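Local atomic coordinates of putative peptidyl-arginine deiminase (Chlorobium tepidum, PDB entry 1XKN), a protein that probably works as a deiminase that hydrolyses the guanidinium group of agmatine or of protein-bound arginine. Residues T18-P23 and Y45-S50; A38-L43 and S328-G333. All coordinates share one frame; numbering follows the deposited sequence.

Contact 1: residues T18-P23 and Y45-S50; sequences TWLSWP and YQLSRS
Strand 15-21 meets helix 36-50 here in a small, wholly buried apolar contact, on one face of the sheet. L47 carries it from the helix side. Its CD1 methyl packs against CG2 of T18 at 3.7 Å, the two side chains crossing at about a right angle. At chi1 -67° OG1 of T18 sits beside the backbone N, leaving CG2 anti to that nitrogen and turned to the leucine. L20, two residues further along the strand, points the same way and reaches L47 tip to tip, its CD1 lying 4.1 Å from L47 CD1. A single methyl of the helix is thus shared by two strand residues.

T18 OG1 stays close to the apolar surface, 4.0 Å from L47 CD2, yet it is satisfied by E51 and Y290, so the threonine serves both a methyl contact and a polar one. V53 on the neighbouring strand 52-57 touches both L20 and L47, and L43, one helical turn back, also meets L20. On the backbone side, T18 bonds to T52 and N54. Strand, helix and parallel strand together form a beta-alpha-beta crossover, consistent with the pentein fold of guanidino-group-modifying enzymes.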
loop_
_atom_site.group_PDB
_atom_site.type_symbol
_atom_site.label_atom_id
_atom_site.label_comp_id
_atom_site.label_asym_id
_atom_site.label_seq_id
_atom_site.Cartn_x
_atom_site.Cartn_y
_atom_site.Cartn_z
ATOM N N THR A 18 -3.819 3.734 10.883
ATOM C CA THR A 18 -3.832 3.499 9.446
ATOM C C THR A 18 -4.400 4.784 8.866
ATOM O O THR A 18 -5.363 5.341 9.400
ATOM C CB THR A 18 -4.756 2.343 9.017
ATOM O OG1 THR A 18 -4.237 1.099 9.502
ATOM C CG2 THR A 18 -4.842 2.281 7.487
ATOM N N TRP A 19 -3.787 5.260 7.789
ATOM C CA TRP A 19 -4.240 6.475 7.130
ATOM C C TRP A 19 -5.029 6.197 5.863
ATOM O O TRP A 19 -4.760 5.235 5.143
ATOM C CB TRP A 19 -3.056 7.373 6.777
ATOM C CG TRP A 19 -2.521 8.111 7.951
ATOM C CD1 TRP A 19 -1.690 7.627 8.915
ATOM C CD2 TRP A 19 -2.838 9.456 8.328
ATOM N NE1 TRP A 19 -1.472 8.587 9.877
ATOM C CE2 TRP A 19 -2.167 9.719 9.540
ATOM C CE3 TRP A 19 -3.633 10.463 7.762
ATOM C CZ2 TRP A 19 -2.260 10.948 10.198
ATOM C CZ3 TRP A 19 -3.727 11.689 8.417
ATOM C CH2 TRP A 19 -3.043 11.917 9.625
ATOM N N LEU A 20 -6.000 7.067 5.602
ATOM C CA LEU A 20 -6.855 6.989 4.427
ATOM C C LEU A 20 -7.094 8.404 3.919
ATOM O O LEU A 20 -7.021 9.366 4.685
ATOM C CB LEU A 20 -8.216 6.387 4.784
ATOM C CG LEU A 20 -8.288 4.988 5.391
ATOM C CD1 LEU A 20 -9.731 4.689 5.778
ATOM C CD2 LEU A 20 -7.776 3.968 4.388
ATOM N N SER A 21 -7.375 8.519 2.627
ATOM C CA SER A 21 -7.691 9.800 2.006
ATOM C C SER A 21 -9.085 9.577 1.430
ATOM O O SER A 21 -9.239 8.908 0.409
ATOM C CB SER A 21 -6.695 10.142 0.890
ATOM O OG SER A 21 -5.422 10.489 1.411
ATOM N N TRP A 22 -10.096 10.116 2.108
ATOM C CA TRP A 22 -11.484 9.955 1.686
ATOM C C TRP A 22 -11.667 10.310 0.213
ATOM O O TRP A 22 -11.159 11.328 -0.255
ATOM C CB TRP A 22 -12.402 10.809 2.562
ATOM C CG TRP A 22 -13.820 10.330 2.551
ATOM C CD1 TRP A 22 -14.861 10.850 1.834
ATOM C CD2 TRP A 22 -14.336 9.180 3.231
ATOM N NE1 TRP A 22 -15.990 10.093 2.024
ATOM C CE2 TRP A 22 -15.697 9.061 2.877
ATOM C CE3 TRP A 22 -13.776 8.236 4.105
ATOM C CZ2 TRP A 22 -16.514 8.030 3.366
ATOM C CZ3 TRP A 22 -14.587 7.211 4.591
ATOM C CH2 TRP A 22 -15.942 7.119 4.219
ATOM N N PRO A 23 -12.406 9.473 -0.533
ATOM C CA PRO A 23 -12.648 9.692 -1.963
ATOM C C PRO A 23 -13.551 10.864 -2.321
ATOM O O PRO A 23 -14.520 11.154 -1.625
ATOM C CB PRO A 23 -13.249 8.367 -2.407
ATOM C CG PRO A 23 -14.065 7.988 -1.219
ATOM C CD PRO A 23 -13.102 8.256 -0.076
ATOM N N TYR A 45 -14.413 1.122 8.811
ATOM C CA TYR A 45 -15.031 0.389 9.908
ATOM C C TYR A 45 -14.178 -0.809 10.302
ATOM O O TYR A 45 -13.858 -0.989 11.477
ATOM C CB TYR A 45 -16.431 -0.096 9.527
ATOM C CG TYR A 45 -17.004 -1.071 10.531
ATOM C CD1 TYR A 45 -17.340 -0.661 11.823
ATOM C CD2 TYR A 45 -17.177 -2.416 10.202
ATOM C CE1 TYR A 45 -17.830 -1.571 12.762
ATOM C CE2 TYR A 45 -17.666 -3.329 11.132
ATOM C CZ TYR A 45 -17.989 -2.899 12.408
ATOM O OH TYR A 45 -18.470 -3.800 13.329
ATOM N N GLN A 46 -13.810 -1.634 9.324
ATOM C CA GLN A 46 -12.984 -2.799 9.622
ATOM C C GLN A 46 -11.685 -2.362 10.296
ATOM O O GLN A 46 -11.242 -2.981 11.260
ATOM C CB GLN A 46 -12.673 -3.589 8.345
ATOM C CG GLN A 46 -13.835 -4.416 7.814
ATOM C CD GLN A 46 -14.401 -5.373 8.853
ATOM O OE1 GLN A 46 -13.663 -5.961 9.638
ATOM N NE2 GLN A 46 -15.719 -5.540 8.848
ATOM N N LEU A 47 -11.076 -1.291 9.797
ATOM C CA LEU A 47 -9.838 -0.805 10.387
ATOM C C LEU A 47 -10.039 -0.310 11.814
ATOM O O LEU A 47 -9.173 -0.504 12.670
ATOM C CB LEU A 47 -9.243 0.322 9.542
ATOM C CG LEU A 47 -8.699 -0.083 8.172
ATOM C CD1 LEU A 47 -8.358 1.163 7.377
ATOM C CD2 LEU A 47 -7.478 -0.972 8.337
ATOM N N SER A 48 -11.184 0.319 12.075
ATOM C CA SER A 48 -11.455 0.847 13.411
ATOM C C SER A 48 -11.618 -0.256 14.456
ATOM O O SER A 48 -11.570 0.011 15.653
ATOM C CB SER A 48 -12.697 1.756 13.399
ATOM O OG SER A 48 -13.895 1.032 13.192
ATOM N N ARG A 49 -11.807 -1.490 14.004
ATOM C CA ARG A 49 -11.943 -2.613 14.924
ATOM C C ARG A 49 -10.560 -2.978 15.451
ATOM O O ARG A 49 -10.416 -3.548 16.535
ATOM C CB ARG A 49 -12.529 -3.827 14.200
ATOM C CG ARG A 49 -13.941 -3.644 13.682
ATOM C CD ARG A 49 -14.378 -4.888 12.929
ATOM N NE ARG A 49 -14.319 -6.072 13.785
ATOM C CZ ARG A 49 -13.973 -7.283 13.363
ATOM N NH1 ARG A 49 -13.649 -7.477 12.090
ATOM N NH2 ARG A 49 -13.949 -8.304 14.212
ATOM N N SER A 50 -9.544 -2.616 14.674
ATOM C CA SER A 50 -8.159 -2.939 14.982
ATOM C C SER A 50 -7.301 -1.824 15.571
ATOM O O SER A 50 -6.509 -2.057 16.487
ATOM C CB SER A 50 -7.485 -3.450 13.703
ATOM O OG SER A 50 -6.086 -3.583 13.860
#

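Contact 2: residues A38-L43 and S328-G333; sequences AVFAEL and SDLIWG
The carbonyl oxygen of L330 is gripped twice: G333 N bonds to it at 2.8 Å, and the indole NE1 of W29 is its second donor. The first of these bonds closes the 3-10 turn 330-333; another backbone bond, W332 N to D329 O at 3.2 Å, lies one residue earlier. With its carbonyl held in this way, L330 offers its side chain to helix 36-50.

The leucine divides its two methyls between neighbouring helix residues. CD1 comes to 3.6 Å from CE1 of F40, approaching the ring obliquely, and the two side chains stand at about a right angle. CD2 lies 4.1 Å from CG1 of V39, which also rests 4.2 Å from L330 CB, so the valine methyl lies along the leucine from its base to one branch. Here the side chains cross obliquely. V39 sends CG1 away from its backbone N (chi1 -176°), and that branch does the touching. L330 is likewise extended at its first torsion, chi1 -179°, carrying the branch point out from the loop toward the helix.

The phenyl ring of F40 also touches P23, just past the end of strand 15-21. Beyond the leucine, W332 ties the turn to other parts of the chain: its NE1 bonds to P30 O, K32 makes a cation-pi contact with its indole, and Y277 meets it edge to face. On the helix, V39 O receives L43 N at 2.9 Å.

Polar bonding thus lies within each partner or runs to other parts of the chain, while the contact between them is apolar, so the leucine methyls probably hold loop and helix together here by hydrophobic burial.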
loop_
_atom_site.group_PDB
_atom_site.type_symbol
_atom_site.label_atom_id
_atom_site.label_comp_id
_atom_site.label_asym_id
_atom_site.label_seq_id
_atom_site.Cartn_x
_atom_site.Cartn_y
_atom_site.Cartn_z
ATOM N N ALA A 38 -19.159 4.201 0.075
ATOM C CA ALA A 38 -19.579 3.118 0.959
ATOM C C ALA A 38 -18.458 2.104 1.172
ATOM O O ALA A 38 -18.331 1.533 2.255
ATOM C CB ALA A 38 -20.818 2.421 0.395
ATOM N N VAL A 39 -17.642 1.881 0.145
ATOM C CA VAL A 39 -16.539 0.932 0.268
ATOM C C VAL A 39 -15.517 1.475 1.262
ATOM O O VAL A 39 -14.977 0.729 2.082
ATOM C CB VAL A 39 -15.850 0.672 -1.090
ATOM C CG1 VAL A 39 -14.774 -0.401 -0.932
ATOM C CG2 VAL A 39 -16.879 0.227 -2.114
ATOM N N PHE A 40 -15.255 2.776 1.196
ATOM C CA PHE A 40 -14.316 3.375 2.130
ATOM C C PHE A 40 -14.863 3.315 3.552
ATOM O O PHE A 40 -14.104 3.151 4.508
ATOM C CB PHE A 40 -13.998 4.820 1.734
ATOM C CG PHE A 40 -12.944 4.932 0.669
ATOM C CD1 PHE A 40 -13.245 4.678 -0.664
ATOM C CD2 PHE A 40 -11.636 5.263 1.007
ATOM C CE1 PHE A 40 -12.254 4.751 -1.647
ATOM C CE2 PHE A 40 -10.640 5.339 0.033
ATOM C CZ PHE A 40 -10.952 5.082 -1.295
ATOM N N ALA A 41 -16.181 3.439 3.689
ATOM C CA ALA A 41 -16.809 3.369 5.005
ATOM C C ALA A 41 -16.625 1.962 5.566
ATOM O O ALA A 41 -16.341 1.791 6.751
ATOM C CB ALA A 41 -18.291 3.706 4.906
ATOM N N GLU A 42 -16.777 0.954 4.709
ATOM C CA GLU A 42 -16.610 -0.431 5.134
ATOM C C GLU A 42 -15.164 -0.658 5.564
ATOM O O GLU A 42 -14.900 -1.290 6.585
ATOM C CB GLU A 42 -16.973 -1.389 3.996
ATOM C CG GLU A 42 -16.850 -2.861 4.373
ATOM C CD GLU A 42 -17.334 -3.793 3.280
ATOM O OE1 GLU A 42 -17.295 -5.024 3.490
ATOM O OE2 GLU A 42 -17.754 -3.298 2.212
ATOM N N LEU A 43 -14.233 -0.133 4.771
ATOM C CA LEU A 43 -12.811 -0.260 5.056
ATOM C C LEU A 43 -12.459 0.434 6.368
ATOM O O LEU A 43 -11.773 -0.137 7.217
ATOM C CB LEU A 43 -11.999 0.345 3.911
ATOM C CG LEU A 43 -10.501 0.564 4.135
ATOM C CD1 LEU A 43 -9.817 -0.749 4.473
ATOM C CD2 LEU A 43 -9.896 1.175 2.876
ATOM N N SER A 328 -15.325 -4.834 -6.132
ATOM C CA SER A 328 -15.813 -4.881 -7.504
ATOM C C SER A 328 -15.975 -3.481 -8.091
ATOM O O SER A 328 -15.731 -3.267 -9.277
ATOM C CB SER A 328 -17.150 -5.623 -7.561
ATOM O OG SER A 328 -16.993 -6.979 -7.177
ATOM N N ASP A 329 -16.395 -2.531 -7.262
ATOM C CA ASP A 329 -16.560 -1.163 -7.730
ATOM C C ASP A 329 -15.324 -0.322 -7.456
ATOM O O ASP A 329 -14.966 0.543 -8.255
ATOM C CB ASP A 329 -17.779 -0.507 -7.082
ATOM C CG ASP A 329 -19.082 -1.140 -7.522
ATOM O OD1 ASP A 329 -19.326 -1.215 -8.745
ATOM O OD2 ASP A 329 -19.861 -1.554 -6.641
ATOM N N LEU A 330 -14.666 -0.565 -6.329
ATOM C CA LEU A 330 -13.476 0.205 -6.002
ATOM C C LEU A 330 -12.405 0.058 -7.078
ATOM O O LEU A 330 -11.770 1.039 -7.467
ATOM C CB LEU A 330 -12.905 -0.235 -4.652
ATOM C CG LEU A 330 -11.651 0.518 -4.194
ATOM C CD1 LEU A 330 -11.971 1.997 -4.024
ATOM C CD2 LEU A 330 -11.146 -0.074 -2.879
ATOM N N ILE A 331 -12.224 -1.166 -7.567
ATOM C CA ILE A 331 -11.206 -1.464 -8.572
ATOM C C ILE A 331 -11.320 -0.681 -9.886
ATOM O O ILE A 331 -10.375 -0.645 -10.677
ATOM C CB ILE A 331 -11.152 -2.995 -8.857
ATOM C CG1 ILE A 331 -9.832 -3.357 -9.541
ATOM C CG2 ILE A 331 -12.324 -3.419 -9.720
ATOM C CD1 ILE A 331 -8.598 -2.987 -8.728
ATOM N N TRP A 332 -12.471 -0.056 -10.120
ATOM C CA TRP A 332 -12.665 0.749 -11.325
ATOM C C TRP A 332 -11.730 1.955 -11.209
ATOM O O TRP A 332 -11.420 2.616 -12.200
ATOM C CB TRP A 332 -14.130 1.198 -11.429
ATOM C CG TRP A 332 -14.466 2.096 -12.601
ATOM C CD1 TRP A 332 -15.265 3.204 -12.571
ATOM C CD2 TRP A 332 -14.038 1.950 -13.966
ATOM N NE1 TRP A 332 -15.362 3.759 -13.828
ATOM C CE2 TRP A 332 -14.620 3.010 -14.702
ATOM C CE3 TRP A 332 -13.225 1.030 -14.637
ATOM C CZ2 TRP A 332 -14.411 3.175 -16.075
ATOM C CZ3 TRP A 332 -13.016 1.192 -16.007
ATOM C CH2 TRP A 332 -13.610 2.260 -16.711
ATOM N N GLY A 333 -11.279 2.224 -9.984
ATOM C CA GLY A 333 -10.357 3.323 -9.739
ATOM C C GLY A 333 -8.933 2.894 -10.066
ATOM O O GLY A 333 -8.000 3.699 -10.012
#

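In the fold
Helix 36-50 is common to both contacts. Contact 1 uses its C-terminal part to join the strand of the same beta-alpha-beta unit, close in sequence, whereas contact 2 uses the first turns to receive a loop some 285 residues later. Their centres are about 12 Å apart and they touch directly: W22 CH2 lies 3.7 Å from A41 N, and W22 CZ3 is 3.8 Å from F40 CB. Both are apolar and buried, but in contact 2 V39 remains partly exposed and an aromatic ring is added to the aliphatic groups, while contact 1 has a threonine hydroxyl satisfied at its border.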